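Local coordinates for lyase/mutase (PDB 4LSB), which is a lyase or mutase of the phosphoenolpyruvate phosphomutase family, with a TIM-barrel fold and a bound magnesium ion, at residues N36-G41 and A244-A249; E125-R130 and R164-L169; Y136-S141 and I179-A184; T160-C165 and A190-A195; P214-M219 and V236-V241. One frame throughout, in Å; residues are numbered along the deposited sequence.

Contact 1: N36-G41 and A244-A249; sequences NPWDAG and ALARAA
Trp38 reaches from the loop ahead of helix 40-48 to the first turns of helix 244-263, and most of the contact is its indole ring. With chi1 at 63°, CG stands between the backbone N and the carbonyl carbon, and the ring is carried from CB toward the helix. CD2 and CE3 come first, CE3 lying 3.6 Å from Ala246 CB. CZ3 goes deepest: it is 3.3 Å from Ala246 N and 3.9 Å from Leu245 CB. At the far rim CH2 meets Ala249 CB at 3.9 Å, an oblique approach that belongs to neither face nor edge. Ala246 CA sits over the six-membered ring, 3.6 Å from its centroid and 21° off the normal, a CH-pi contact. In this TIM-barrel fold the two segments follow strands 32-34 and 238-240, which are neighbours in the sheet, so the first and last strands of the barrel are tied beyond their C-terminal ends. Phe253 of the second subunit also meets the Trp38 ring, its plane nearly perpendicular. Beside the indole a water donates to Asn36 O at 2.9 Å and accepts from Ala246 N at 3.1 Å, while the Asn36 side chain turns to Val241 N and Thr56 O.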
# COMPACT_ATOMS: atom_id res chain seq x y z
N ASN B 36 -9.01 9.03 -2.63
CA ASN B 36 -9.20 7.61 -2.39
C ASN B 36 -7.89 6.88 -1.94
O ASN B 36 -7.19 6.33 -2.75
CB ASN B 36 -9.72 6.88 -3.65
CG ASN B 36 -11.02 7.48 -4.22
OD1 ASN B 36 -11.00 8.53 -4.87
ND2 ASN B 36 -12.14 6.82 -3.97
N PRO B 37 -7.61 6.89 -0.66
CA PRO B 37 -6.58 6.01 -0.10
C PRO B 37 -7.00 4.57 -0.12
O PRO B 37 -8.19 4.29 -0.30
CB PRO B 37 -6.49 6.50 1.33
CG PRO B 37 -7.87 6.81 1.62
CD PRO B 37 -8.48 7.39 0.41
N TRP B 38 -6.03 3.65 -0.01
CA TRP B 38 -6.27 2.21 -0.02
C TRP B 38 -5.62 1.48 1.17
O TRP B 38 -5.72 0.26 1.27
CB TRP B 38 -5.78 1.56 -1.36
CG TRP B 38 -4.31 1.69 -1.56
CD1 TRP B 38 -3.35 0.79 -1.20
CD2 TRP B 38 -3.63 2.84 -2.05
NE1 TRP B 38 -2.10 1.29 -1.50
CE2 TRP B 38 -2.26 2.53 -2.05
CE3 TRP B 38 -4.05 4.04 -2.62
CZ2 TRP B 38 -1.29 3.44 -2.52
CZ3 TRP B 38 -3.06 4.95 -3.04
CH2 TRP B 38 -1.74 4.64 -3.00
N ASP B 39 -4.99 2.22 2.07
CA ASP B 39 -4.47 1.67 3.29
C ASP B 39 -4.39 2.75 4.38
O ASP B 39 -4.72 3.94 4.15
CB ASP B 39 -3.13 0.94 3.04
CG ASP B 39 -2.01 1.84 2.58
OD1 ASP B 39 -2.11 3.09 2.68
OD2 ASP B 39 -1.02 1.23 2.05
N ALA B 40 -3.97 2.36 5.56
CA ALA B 40 -3.93 3.31 6.68
C ALA B 40 -2.98 4.47 6.43
O ALA B 40 -3.29 5.61 6.81
CB ALA B 40 -3.59 2.60 8.00
N GLY B 41 -1.85 4.15 5.80
CA GLY B 41 -0.78 5.10 5.51
C GLY B 41 -1.25 6.23 4.63
O GLY B 41 -1.07 7.41 4.93
N ALA B 244 -7.11 5.72 -8.97
CA ALA B 244 -6.03 6.42 -9.65
C ALA B 244 -4.86 6.77 -8.79
O ALA B 244 -3.72 6.83 -9.29
CB ALA B 244 -6.53 7.67 -10.35
N LEU B 245 -5.10 7.05 -7.51
CA LEU B 245 -3.96 7.26 -6.62
C LEU B 245 -3.15 5.96 -6.44
O LEU B 245 -1.89 5.99 -6.48
CB LEU B 245 -4.37 7.84 -5.28
CG LEU B 245 -4.80 9.29 -5.34
CD1 LEU B 245 -5.47 9.74 -4.05
CD2 LEU B 245 -3.58 10.16 -5.71
N ALA B 246 -3.84 4.84 -6.24
CA ALA B 246 -3.17 3.55 -6.14
C ALA B 246 -2.39 3.27 -7.42
O ALA B 246 -1.25 2.80 -7.37
CB ALA B 246 -4.19 2.43 -5.85
N ARG B 247 -2.95 3.61 -8.58
CA ARG B 247 -2.30 3.38 -9.84
C ARG B 247 -1.13 4.39 -10.04
O ARG B 247 -0.15 4.07 -10.66
CB ARG B 247 -3.31 3.35 -11.01
CG ARG B 247 -4.28 2.19 -10.96
CD ARG B 247 -5.15 2.07 -12.22
NE ARG B 247 -6.11 3.20 -12.30
CZ ARG B 247 -5.95 4.29 -13.03
NH1 ARG B 247 -4.90 4.45 -13.81
NH2 ARG B 247 -6.89 5.25 -12.99
N ALA B 248 -1.23 5.60 -9.53
CA ALA B 248 -0.08 6.49 -9.54
C ALA B 248 1.10 5.89 -8.75
O ALA B 248 2.27 5.91 -9.19
CB ALA B 248 -0.47 7.84 -8.99
N ALA B 249 0.80 5.39 -7.57
CA ALA B 249 1.86 4.81 -6.72
C ALA B 249 2.51 3.61 -7.46
O ALA B 249 3.74 3.44 -7.51
CB ALA B 249 1.24 4.35 -5.43
O HOH W 1 -6.83 5.48 -5.50

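Contact 2: E125-R130 and R164-L169; sequences EDATGR and RCENYL
Glu125 and Arg164 run side by side from adjacent strand ends, and the carboxylate oxygen OE1 of Glu125 lies over the centre of the Arg164 guanidinium, 3.3 Å from CZ. No N-H points at it, so this salt bridge rests on charge alone. The Arg164 hydrogens serve Glu166 instead, in a side-on grip: NE reaches Glu166 OE2 at 2.7 Å, only 4° out of the guanidinium plane, and NH2 reaches Glu166 OE1 at 2.8 Å. The bend at chi3 of Arg164 (59°) turns the guanidinium back for this grip. The Glu125 and Glu166 carboxylates are stacked with planes 3° apart, their OE1 atoms separated by 4.1 Å, with the Arg164 guanidinium in contact with both. These loops follow strands 121-125 and 160-164 at the C-terminal end of the TIM barrel, the end where such barrels carry their active sites, and the Glu125 side chain is about 4 Å from the magnesium ion.

Packing is close around Asp126 as well. Its OD1 accepts from Glu166 N at 2.8 Å through the syn lone pair, while OD2 is bound by Tyr185 OH. Ala127 CB packs on Glu166 CG at 3.9 Å. The looser side shows in the backbone bond from Asp126 N to Arg164 O, which is weak and bent; beyond Ala127 the chain leaves the contact, and Gly129 and Arg130 are exposed to solvent.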
# COMPACT_ATOMS: atom_id res chain seq x y z
N GLU B 125 -24.09 0.79 -6.45
CA GLU B 125 -24.15 0.83 -7.89
C GLU B 125 -25.15 -0.14 -8.49
O GLU B 125 -25.57 -1.11 -7.82
CB GLU B 125 -22.77 0.62 -8.49
CG GLU B 125 -22.17 -0.73 -8.25
CD GLU B 125 -20.65 -0.75 -8.36
OE1 GLU B 125 -19.92 0.16 -7.87
OE2 GLU B 125 -20.17 -1.75 -8.91
N ASP B 126 -25.52 0.10 -9.73
CA ASP B 126 -26.52 -0.76 -10.45
C ASP B 126 -25.90 -1.76 -11.45
O ASP B 126 -26.52 -2.12 -12.43
CB ASP B 126 -27.58 0.13 -11.13
CG ASP B 126 -26.97 1.14 -12.13
OD1 ASP B 126 -25.79 0.98 -12.40
OD2 ASP B 126 -27.69 2.02 -12.64
N ALA B 127 -24.67 -2.18 -11.20
CA ALA B 127 -24.03 -3.21 -11.98
C ALA B 127 -24.30 -4.54 -11.29
O ALA B 127 -24.06 -4.69 -10.10
CB ALA B 127 -22.53 -2.99 -12.10
N THR B 128 -24.76 -5.49 -12.09
CA THR B 128 -25.23 -6.78 -11.59
C THR B 128 -24.04 -7.71 -11.42
O THR B 128 -24.08 -8.65 -10.61
CB THR B 128 -26.14 -7.43 -12.63
OG1 THR B 128 -25.40 -7.57 -13.84
CG2 THR B 128 -27.34 -6.55 -12.93
N GLY B 129 -22.98 -7.46 -12.20
CA GLY B 129 -21.85 -8.39 -12.30
C GLY B 129 -22.08 -9.50 -13.31
O GLY B 129 -21.21 -10.33 -13.52
N ARG B 130 -23.25 -9.50 -13.95
CA ARG B 130 -23.61 -10.49 -14.95
C ARG B 130 -23.49 -9.87 -16.35
O ARG B 130 -24.28 -9.01 -16.73
CB ARG B 130 -25.02 -11.01 -14.69
CG ARG B 130 -25.20 -11.59 -13.27
CD ARG B 130 -26.61 -12.02 -12.91
NE ARG B 130 -27.66 -11.21 -13.54
CZ ARG B 130 -28.48 -10.35 -12.92
NH1 ARG B 130 -28.42 -10.15 -11.59
NH2 ARG B 130 -29.38 -9.69 -13.64
N ARG B 164 -25.02 5.14 -7.72
CA ARG B 164 -24.24 5.00 -8.96
C ARG B 164 -25.00 4.34 -10.10
O ARG B 164 -25.68 3.31 -9.95
CB ARG B 164 -22.96 4.21 -8.69
CG ARG B 164 -21.83 5.05 -8.09
CD ARG B 164 -20.59 4.28 -7.68
NE ARG B 164 -19.99 3.57 -8.80
CZ ARG B 164 -18.76 3.10 -8.81
NH1 ARG B 164 -17.94 3.27 -7.79
NH2 ARG B 164 -18.33 2.46 -9.87
N CYS B 165 -24.86 4.93 -11.27
CA CYS B 165 -25.33 4.32 -12.52
C CYS B 165 -24.11 3.95 -13.36
O CYS B 165 -23.28 4.82 -13.72
CB CYS B 165 -26.27 5.22 -13.29
SG CYS B 165 -26.66 4.51 -14.91
N GLU B 166 -23.98 2.66 -13.66
CA GLU B 166 -22.75 2.14 -14.21
C GLU B 166 -22.77 1.98 -15.73
O GLU B 166 -21.86 1.39 -16.29
CB GLU B 166 -22.42 0.81 -13.54
CG GLU B 166 -22.33 0.90 -12.05
CD GLU B 166 -21.16 1.75 -11.58
OE1 GLU B 166 -20.00 1.33 -11.79
OE2 GLU B 166 -21.38 2.84 -11.00
N ASN B 167 -23.80 2.51 -16.36
CA ASN B 167 -24.02 2.40 -17.80
C ASN B 167 -22.79 2.56 -18.65
O ASN B 167 -22.50 1.70 -19.51
CB ASN B 167 -25.04 3.41 -18.25
CG ASN B 167 -26.46 2.89 -18.18
OD1 ASN B 167 -26.70 1.71 -17.97
ND2 ASN B 167 -27.41 3.78 -18.37
N TYR B 168 -22.05 3.64 -18.40
CA TYR B 168 -20.91 3.99 -19.25
C TYR B 168 -19.73 3.07 -19.05
O TYR B 168 -18.82 3.09 -19.88
CB TYR B 168 -20.47 5.46 -19.02
CG TYR B 168 -21.28 6.49 -19.79
CD1 TYR B 168 -22.65 6.67 -19.55
CD2 TYR B 168 -20.67 7.30 -20.74
CE1 TYR B 168 -23.37 7.62 -20.24
CE2 TYR B 168 -21.38 8.25 -21.44
CZ TYR B 168 -22.72 8.42 -21.20
OH TYR B 168 -23.39 9.36 -21.91
N LEU B 169 -19.70 2.30 -17.96
CA LEU B 169 -18.65 1.31 -17.78
C LEU B 169 -18.99 -0.06 -18.42
O LEU B 169 -18.12 -0.95 -18.45
CB LEU B 169 -18.28 1.12 -16.31
CG LEU B 169 -17.95 2.37 -15.48
CD1 LEU B 169 -17.59 1.92 -14.07
CD2 LEU B 169 -16.81 3.20 -16.06

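Contact 3: Y136-S141 and I179-A184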
# COMPACT_ATOMS: atom_id res chain seq x y z
N TYR B 136 -28.82 -3.64 -13.62
CA TYR B 136 -30.15 -4.00 -13.12
C TYR B 136 -31.23 -3.25 -13.89
O TYR B 136 -31.06 -2.10 -14.25
CB TYR B 136 -30.33 -3.69 -11.61
CG TYR B 136 -29.48 -4.52 -10.68
CD1 TYR B 136 -29.83 -5.84 -10.33
CD2 TYR B 136 -28.34 -3.99 -10.15
CE1 TYR B 136 -29.03 -6.58 -9.49
CE2 TYR B 136 -27.53 -4.72 -9.31
CZ TYR B 136 -27.87 -6.01 -8.97
OH TYR B 136 -27.00 -6.70 -8.16
N ALA B 137 -32.39 -3.89 -14.08
CA ALA B 137 -33.56 -3.18 -14.62
C ALA B 137 -33.94 -1.96 -13.75
O ALA B 137 -33.79 -1.98 -12.53
CB ALA B 137 -34.73 -4.14 -14.78
N ARG B 138 -34.46 -0.92 -14.40
CA ARG B 138 -34.84 0.33 -13.72
C ARG B 138 -35.66 0.14 -12.45
O ARG B 138 -35.41 0.78 -11.43
CB ARG B 138 -35.65 1.23 -14.69
CG ARG B 138 -36.11 2.60 -14.18
CD ARG B 138 -35.10 3.73 -14.46
NE ARG B 138 -35.17 4.34 -15.82
CZ ARG B 138 -35.98 5.34 -16.16
NH1 ARG B 138 -36.83 5.88 -15.28
NH2 ARG B 138 -35.96 5.83 -17.40
N ASP B 139 -36.67 -0.71 -12.52
CA ASP B 139 -37.51 -0.96 -11.35
C ASP B 139 -36.74 -1.53 -10.22
O ASP B 139 -36.83 -1.06 -9.08
CB ASP B 139 -38.56 -2.03 -11.68
CG ASP B 139 -39.77 -1.45 -12.30
OD1 ASP B 139 -39.90 -0.20 -12.30
OD2 ASP B 139 -40.61 -2.26 -12.76
N ALA B 140 -36.04 -2.61 -10.53
CA ALA B 140 -35.26 -3.29 -9.53
C ALA B 140 -34.18 -2.36 -8.98
O ALA B 140 -33.91 -2.40 -7.78
CB ALA B 140 -34.65 -4.54 -10.10
N SER B 141 -33.54 -1.58 -9.85
CA SER B 141 -32.52 -0.63 -9.41
C SER B 141 -33.01 0.39 -8.40
O SER B 141 -32.37 0.64 -7.39
CB SER B 141 -31.94 0.14 -10.59
OG SER B 141 -31.14 -0.70 -11.38
N ILE B 179 -29.04 9.62 -17.27
CA ILE B 179 -29.71 10.72 -16.54
C ILE B 179 -31.00 10.27 -15.93
O ILE B 179 -31.30 10.62 -14.79
CB ILE B 179 -29.86 12.00 -17.40
CG1 ILE B 179 -28.51 12.73 -17.47
CG2 ILE B 179 -30.90 12.96 -16.90
CD1 ILE B 179 -28.42 13.67 -18.67
N ALA B 180 -31.78 9.48 -16.65
CA ALA B 180 -33.10 9.10 -16.15
C ALA B 180 -32.93 8.25 -14.91
O ALA B 180 -33.65 8.40 -13.95
CB ALA B 180 -33.89 8.36 -17.20
N ARG B 181 -32.00 7.31 -14.94
CA ARG B 181 -31.70 6.49 -13.74
C ARG B 181 -31.30 7.36 -12.55
O ARG B 181 -31.81 7.21 -11.41
CB ARG B 181 -30.59 5.51 -14.08
CG ARG B 181 -31.07 4.33 -14.94
CD ARG B 181 -29.92 3.40 -15.31
NE ARG B 181 -30.45 2.22 -16.00
CZ ARG B 181 -30.98 1.15 -15.41
NH1 ARG B 181 -31.03 1.04 -14.09
NH2 ARG B 181 -31.45 0.15 -16.16
N LEU B 182 -30.40 8.31 -12.80
CA LEU B 182 -29.90 9.15 -11.70
C LEU B 182 -31.01 9.96 -11.13
O LEU B 182 -31.08 10.13 -9.93
CB LEU B 182 -28.76 10.08 -12.10
CG LEU B 182 -27.46 9.42 -12.51
CD1 LEU B 182 -26.44 10.50 -12.88
CD2 LEU B 182 -26.90 8.56 -11.39
N VAL B 183 -31.86 10.48 -11.99
CA VAL B 183 -33.02 11.23 -11.53
C VAL B 183 -33.98 10.31 -10.70
O VAL B 183 -34.55 10.72 -9.69
CB VAL B 183 -33.78 11.82 -12.74
CG1 VAL B 183 -35.16 12.31 -12.33
CG2 VAL B 183 -32.97 12.94 -13.36
N ALA B 184 -34.10 9.08 -11.12
CA ALA B 184 -34.99 8.15 -10.42
C ALA B 184 -34.41 7.77 -9.04
O ALA B 184 -35.15 7.61 -8.07
CB ALA B 184 -35.22 6.92 -11.25
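Tyr136 O takes two N-H groups from the guanidinium of Arg181. The bond from Arg181 NH2 to Tyr136 O is 3.0 Å long and lies in the carbonyl plane, though the oxygen is tilted 27° from the guanidinium plane; the bond from Arg181 NH1 to the same oxygen, at 3.1 Å, is weak. A second weak bond runs from Arg181 NH1 to Ser141 OG at 3.2 Å. Both acceptors lie at the guanidinium edge, so the group fits end-on between the turn before helix 138-153 and that helix's first turn. Arg181 gets there because its chain is extended from CG to NE (chi2 178°), which carries the charge from helix 175-187 across to the neighbouring segment. Asp177 completes the grip with a salt bridge to NE, and Tyr185 OH is a further partner of NH1; together these contacts would fix the rotation of the group.

The two helices belong to successive beta-alpha units of the TIM barrel and pack on its outer layer. Arg138 covers the more exposed part of their junction. Bends at chi2 and chi3 fold its chain over helix 175-187, where Ala180 CB lies over one guanidinium face, 3.3 Å from Arg138 NH2. Its CD also passes Arg181 CG at 4.1 Å. The two guanidinium planes are 70° apart, and NE of Arg138 stays 5.2 Å from NE of Arg181, so the arginines meet through their aliphatic portions rather than by stacking. Farther along the helix, Ala184 CB approaches Arg138 NH1 obliquely.

Contact 4: T160-C165 and A190-A195; sequences TLTARC and ADVLYA
Tyr194, Val192 and Leu161 bury the most surface where strands 160-164 and 192-194 lie side by side, the two parallel strands of a beta-alpha-beta unit of the TIM barrel joined by helix 175-187 as the crossover. Their axes approach to 4.7 Å at 25°. Tyr194 pairs with Arg164, their side chains alongside and pointing the same way: Arg164 CG is 3.4 Å from Tyr194 CD2, an oblique contact, and the ring and guanidinium planes are 50° apart, the guanidinium itself being held by Glu166. A chi1 of 171° sets the ring beside this chain, while the strand pairing brings Tyr194 CB 3.7 Å from Thr162 CG2, which meets the ring at its edge. On the same face Val192 puts its CB 3.5 Å from Thr162 OG1, whose hydrogen-bond partner is Arg238, while Val192 CG2 packs on Thr160 CG2. Leu161 anchors the start of the pairing: its carbonyl O accepts from Asp191 N and Val192 N. On the opposite face from Thr162 and Tyr194, Ala163 CB touches Ala190 CB at 3.6 Å. The Asp191 carboxylate, also salt-bridged to Arg153, accepts from Leu161 N at 2.8 Å through the anti lone pair of OD2.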
# COMPACT_ATOMS: atom_id res chain seq x y z
N THR B 160 -24.75 9.95 4.01
CA THR B 160 -24.77 10.49 2.65
C THR B 160 -24.66 9.36 1.65
O THR B 160 -23.58 8.77 1.48
CB THR B 160 -23.65 11.50 2.40
OG1 THR B 160 -23.84 12.60 3.28
CG2 THR B 160 -23.68 11.97 0.95
N LEU B 161 -25.83 9.01 1.07
CA LEU B 161 -25.94 7.93 0.10
C LEU B 161 -25.67 8.40 -1.33
O LEU B 161 -26.36 9.26 -1.85
CB LEU B 161 -27.28 7.19 0.14
CG LEU B 161 -27.41 6.04 -0.88
CD1 LEU B 161 -26.62 4.81 -0.51
CD2 LEU B 161 -28.86 5.63 -1.09
N THR B 162 -24.65 7.79 -1.93
CA THR B 162 -24.36 8.02 -3.35
C THR B 162 -24.96 6.86 -4.15
O THR B 162 -24.64 5.70 -3.91
CB THR B 162 -22.85 8.13 -3.60
OG1 THR B 162 -22.29 9.20 -2.85
CG2 THR B 162 -22.57 8.40 -5.07
N ALA B 163 -25.83 7.18 -5.12
CA ALA B 163 -26.37 6.20 -6.01
C ALA B 163 -25.58 6.28 -7.32
O ALA B 163 -25.41 7.38 -7.89
CB ALA B 163 -27.85 6.49 -6.27
N ARG B 164 -25.02 5.14 -7.72
CA ARG B 164 -24.24 5.00 -8.96
C ARG B 164 -25.00 4.34 -10.10
O ARG B 164 -25.68 3.31 -9.95
CB ARG B 164 -22.96 4.21 -8.69
CG ARG B 164 -21.83 5.05 -8.09
CD ARG B 164 -20.59 4.28 -7.68
NE ARG B 164 -19.99 3.57 -8.80
CZ ARG B 164 -18.76 3.10 -8.81
NH1 ARG B 164 -17.94 3.27 -7.79
NH2 ARG B 164 -18.33 2.46 -9.87
N CYS B 165 -24.86 4.93 -11.27
CA CYS B 165 -25.33 4.32 -12.52
C CYS B 165 -24.11 3.95 -13.36
O CYS B 165 -23.28 4.82 -13.72
CB CYS B 165 -26.27 5.22 -13.29
SG CYS B 165 -26.66 4.51 -14.91
N ALA B 190 -31.74 9.22 -2.83
CA ALA B 190 -30.26 9.29 -2.89
C ALA B 190 -29.75 10.73 -2.68
O ALA B 190 -30.35 11.70 -3.15
CB ALA B 190 -29.74 8.70 -4.19
N ASP B 191 -28.66 10.90 -1.94
CA ASP B 191 -28.18 12.26 -1.63
C ASP B 191 -27.22 12.79 -2.66
O ASP B 191 -27.13 13.99 -2.87
CB ASP B 191 -27.48 12.22 -0.28
CG ASP B 191 -28.38 11.70 0.81
OD1 ASP B 191 -29.31 12.43 1.19
OD2 ASP B 191 -28.17 10.56 1.29
N VAL B 192 -26.48 11.89 -3.30
CA VAL B 192 -25.45 12.26 -4.26
C VAL B 192 -25.57 11.31 -5.41
O VAL B 192 -25.92 10.14 -5.21
CB VAL B 192 -24.03 12.17 -3.67
CG1 VAL B 192 -23.00 12.59 -4.70
CG2 VAL B 192 -23.91 12.98 -2.40
N LEU B 193 -25.43 11.82 -6.63
CA LEU B 193 -25.63 10.99 -7.82
C LEU B 193 -24.30 10.89 -8.59
O LEU B 193 -23.56 11.84 -8.70
CB LEU B 193 -26.72 11.55 -8.75
CG LEU B 193 -28.16 11.52 -8.25
CD1 LEU B 193 -28.59 10.12 -7.81
CD2 LEU B 193 -28.31 12.54 -7.14
N TYR B 194 -24.02 9.73 -9.16
CA TYR B 194 -22.69 9.51 -9.76
C TYR B 194 -22.80 8.52 -10.94
O TYR B 194 -23.25 7.39 -10.75
CB TYR B 194 -21.76 9.00 -8.68
CG TYR B 194 -20.33 8.47 -9.01
CD1 TYR B 194 -19.64 8.81 -10.16
CD2 TYR B 194 -19.68 7.69 -8.08
CE1 TYR B 194 -18.35 8.32 -10.39
CE2 TYR B 194 -18.42 7.20 -8.31
CZ TYR B 194 -17.76 7.53 -9.47
OH TYR B 194 -16.48 7.02 -9.61
N ALA B 195 -22.36 8.97 -12.13
CA ALA B 195 -22.25 8.10 -13.33
C ALA B 195 -20.79 7.97 -13.79
O ALA B 195 -20.33 8.79 -14.55
CB ALA B 195 -23.09 8.66 -14.44

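Contact 5: P214-M219 and V236-V241; sequences PVNVVM and VKRVSV
Val236 opens the second segment by packing its CG2 on Val217 CG2 at 3.6 Å, the side chains crossing at about a right angle. It leads into strand 238-240, which lies parallel to strand 215-218 in a beta-alpha-beta unit of the TIM barrel, with helix 228-233 as the crossover. Lys237 N and Arg238 N both donate to Val215 O, a shared acceptor at the start of the pairing; the Lys237 CB and CG methylenes rest on Pro214 CB, while its NZ leaves for Arg28 O and Gly30 O. Arg238 comes next. Its chain bends at chi3 (77°), presenting the guanidinium edge to Asn216, and NE donates to Asn216 OD1 at 2.9 Å, with the amide and guanidinium planes 67° apart. A water adds a second link, donating to Asn216 OD1 at 2.8 Å and accepting from Arg238 NH2 at 3.0 Å. On the other face Val239 CG1 lies 4.0 Å from Met219 CG, near Phe266 of the second subunit. Ser240 N donates to Val217 O, and Asn216 ND2 donates to Ser240 OG at 3.0 Å, exactly in the amide plane and nearly straight at 171°. Val241 ends the segment with its CB 3.9 Å from Met219 O.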
# COMPACT_ATOMS: atom_id res chain seq x y z
N PRO B 214 -26.59 17.06 -5.52
CA PRO B 214 -25.16 16.94 -5.75
C PRO B 214 -24.77 15.81 -6.69
O PRO B 214 -25.25 14.68 -6.54
CB PRO B 214 -24.62 16.67 -4.37
CG PRO B 214 -25.57 17.44 -3.46
CD PRO B 214 -26.90 17.13 -4.07
N VAL B 215 -23.80 16.08 -7.53
CA VAL B 215 -23.24 15.06 -8.44
C VAL B 215 -21.76 14.87 -8.16
O VAL B 215 -21.02 15.85 -7.94
CB VAL B 215 -23.51 15.45 -9.91
CG1 VAL B 215 -22.71 14.60 -10.90
CG2 VAL B 215 -25.00 15.37 -10.20
N ASN B 216 -21.32 13.60 -8.12
CA ASN B 216 -19.89 13.27 -8.03
C ASN B 216 -19.45 12.90 -9.43
O ASN B 216 -20.16 12.17 -10.12
CB ASN B 216 -19.71 12.04 -7.10
CG ASN B 216 -18.27 11.57 -6.97
OD1 ASN B 216 -17.65 11.86 -5.99
ND2 ASN B 216 -17.78 10.76 -7.92
N VAL B 217 -18.27 13.38 -9.82
CA VAL B 217 -17.62 12.99 -11.06
C VAL B 217 -16.25 12.42 -10.69
O VAL B 217 -15.57 12.95 -9.79
CB VAL B 217 -17.42 14.22 -11.97
CG1 VAL B 217 -16.43 13.93 -13.07
CG2 VAL B 217 -18.79 14.65 -12.52
N VAL B 218 -15.88 11.31 -11.33
CA VAL B 218 -14.56 10.70 -11.10
C VAL B 218 -13.62 11.14 -12.21
O VAL B 218 -14.02 11.24 -13.36
CB VAL B 218 -14.60 9.16 -11.00
CG1 VAL B 218 -15.09 8.52 -12.29
CG2 VAL B 218 -13.22 8.63 -10.64
N MET B 219 -12.39 11.44 -11.83
CA MET B 219 -11.39 11.83 -12.74
C MET B 219 -10.28 10.77 -12.75
O MET B 219 -9.91 10.24 -11.69
CB MET B 219 -10.82 13.20 -12.39
CG MET B 219 -11.70 14.31 -12.92
SD MET B 219 -11.55 14.46 -14.71
CE MET B 219 -13.26 14.43 -15.19
N VAL B 236 -20.75 20.48 -10.98
CA VAL B 236 -20.35 19.35 -10.17
C VAL B 236 -20.11 19.77 -8.75
O VAL B 236 -19.58 20.86 -8.48
CB VAL B 236 -19.07 18.70 -10.74
CG1 VAL B 236 -18.65 17.49 -9.92
CG2 VAL B 236 -19.34 18.23 -12.17
N LYS B 237 -20.48 18.89 -7.81
CA LYS B 237 -20.24 19.16 -6.40
C LYS B 237 -19.03 18.42 -5.78
O LYS B 237 -18.38 18.93 -4.89
CB LYS B 237 -21.50 18.80 -5.61
CG LYS B 237 -21.43 19.15 -4.13
CD LYS B 237 -21.08 20.59 -3.83
CE LYS B 237 -22.08 21.55 -4.47
NZ LYS B 237 -21.77 22.95 -4.07
N ARG B 238 -18.80 17.21 -6.22
CA ARG B 238 -17.78 16.32 -5.64
C ARG B 238 -16.97 15.65 -6.72
O ARG B 238 -17.52 15.18 -7.70
CB ARG B 238 -18.42 15.24 -4.78
CG ARG B 238 -17.48 14.63 -3.75
CD ARG B 238 -18.28 13.79 -2.75
NE ARG B 238 -18.67 12.52 -3.32
CZ ARG B 238 -19.60 11.67 -2.88
NH1 ARG B 238 -20.32 11.90 -1.84
NH2 ARG B 238 -19.75 10.50 -3.48
N VAL B 239 -15.66 15.58 -6.53
CA VAL B 239 -14.82 14.96 -7.48
C VAL B 239 -13.95 13.92 -6.77
O VAL B 239 -13.22 14.22 -5.83
CB VAL B 239 -13.90 15.99 -8.17
CG1 VAL B 239 -13.09 15.30 -9.26
CG2 VAL B 239 -14.72 17.11 -8.76
N SER B 240 -14.04 12.69 -7.24
CA SER B 240 -13.28 11.57 -6.70
C SER B 240 -12.27 11.04 -7.75
O SER B 240 -12.25 11.48 -8.94
CB SER B 240 -14.28 10.46 -6.30
OG SER B 240 -14.90 9.87 -7.48
N VAL B 241 -11.43 10.08 -7.33
CA VAL B 241 -10.42 9.54 -8.24
C VAL B 241 -10.35 8.00 -8.35
O VAL B 241 -9.45 7.48 -9.00
CB VAL B 241 -9.01 10.09 -7.92
CG1 VAL B 241 -8.98 11.61 -8.02
CG2 VAL B 241 -8.50 9.59 -6.58
O HOH W 2 -17.19 9.49 -4.58

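Contacts 4 and 5 form one continuous part of the barrel sheet: strands 192-194 and 215-218 are neighbours, joined by Leu193 N to Pro214 O and Leu193 O to Asn216 N, both 2.9 Å. Contact 2 continues contact 4 past the strand end and shares Arg164 and Cys165 with it. Contact 3 packs against contact 2 on the helical side, where Arg181 CD lies 3.5 Å from Cys165 SG. Contact 1 lies across the chain's centre from contacts 3 and 4, beyond the ends of strands 32-34 and 238-240; Asn36 OD1 is 2.9 Å from Val241 N of contact 5, and both contacts touch the second subunit. The magnesium ion, bound by Ser58 and Glu97, lies about 6 Å from the side chain of Arg164 and 10 Å from that of Asn36.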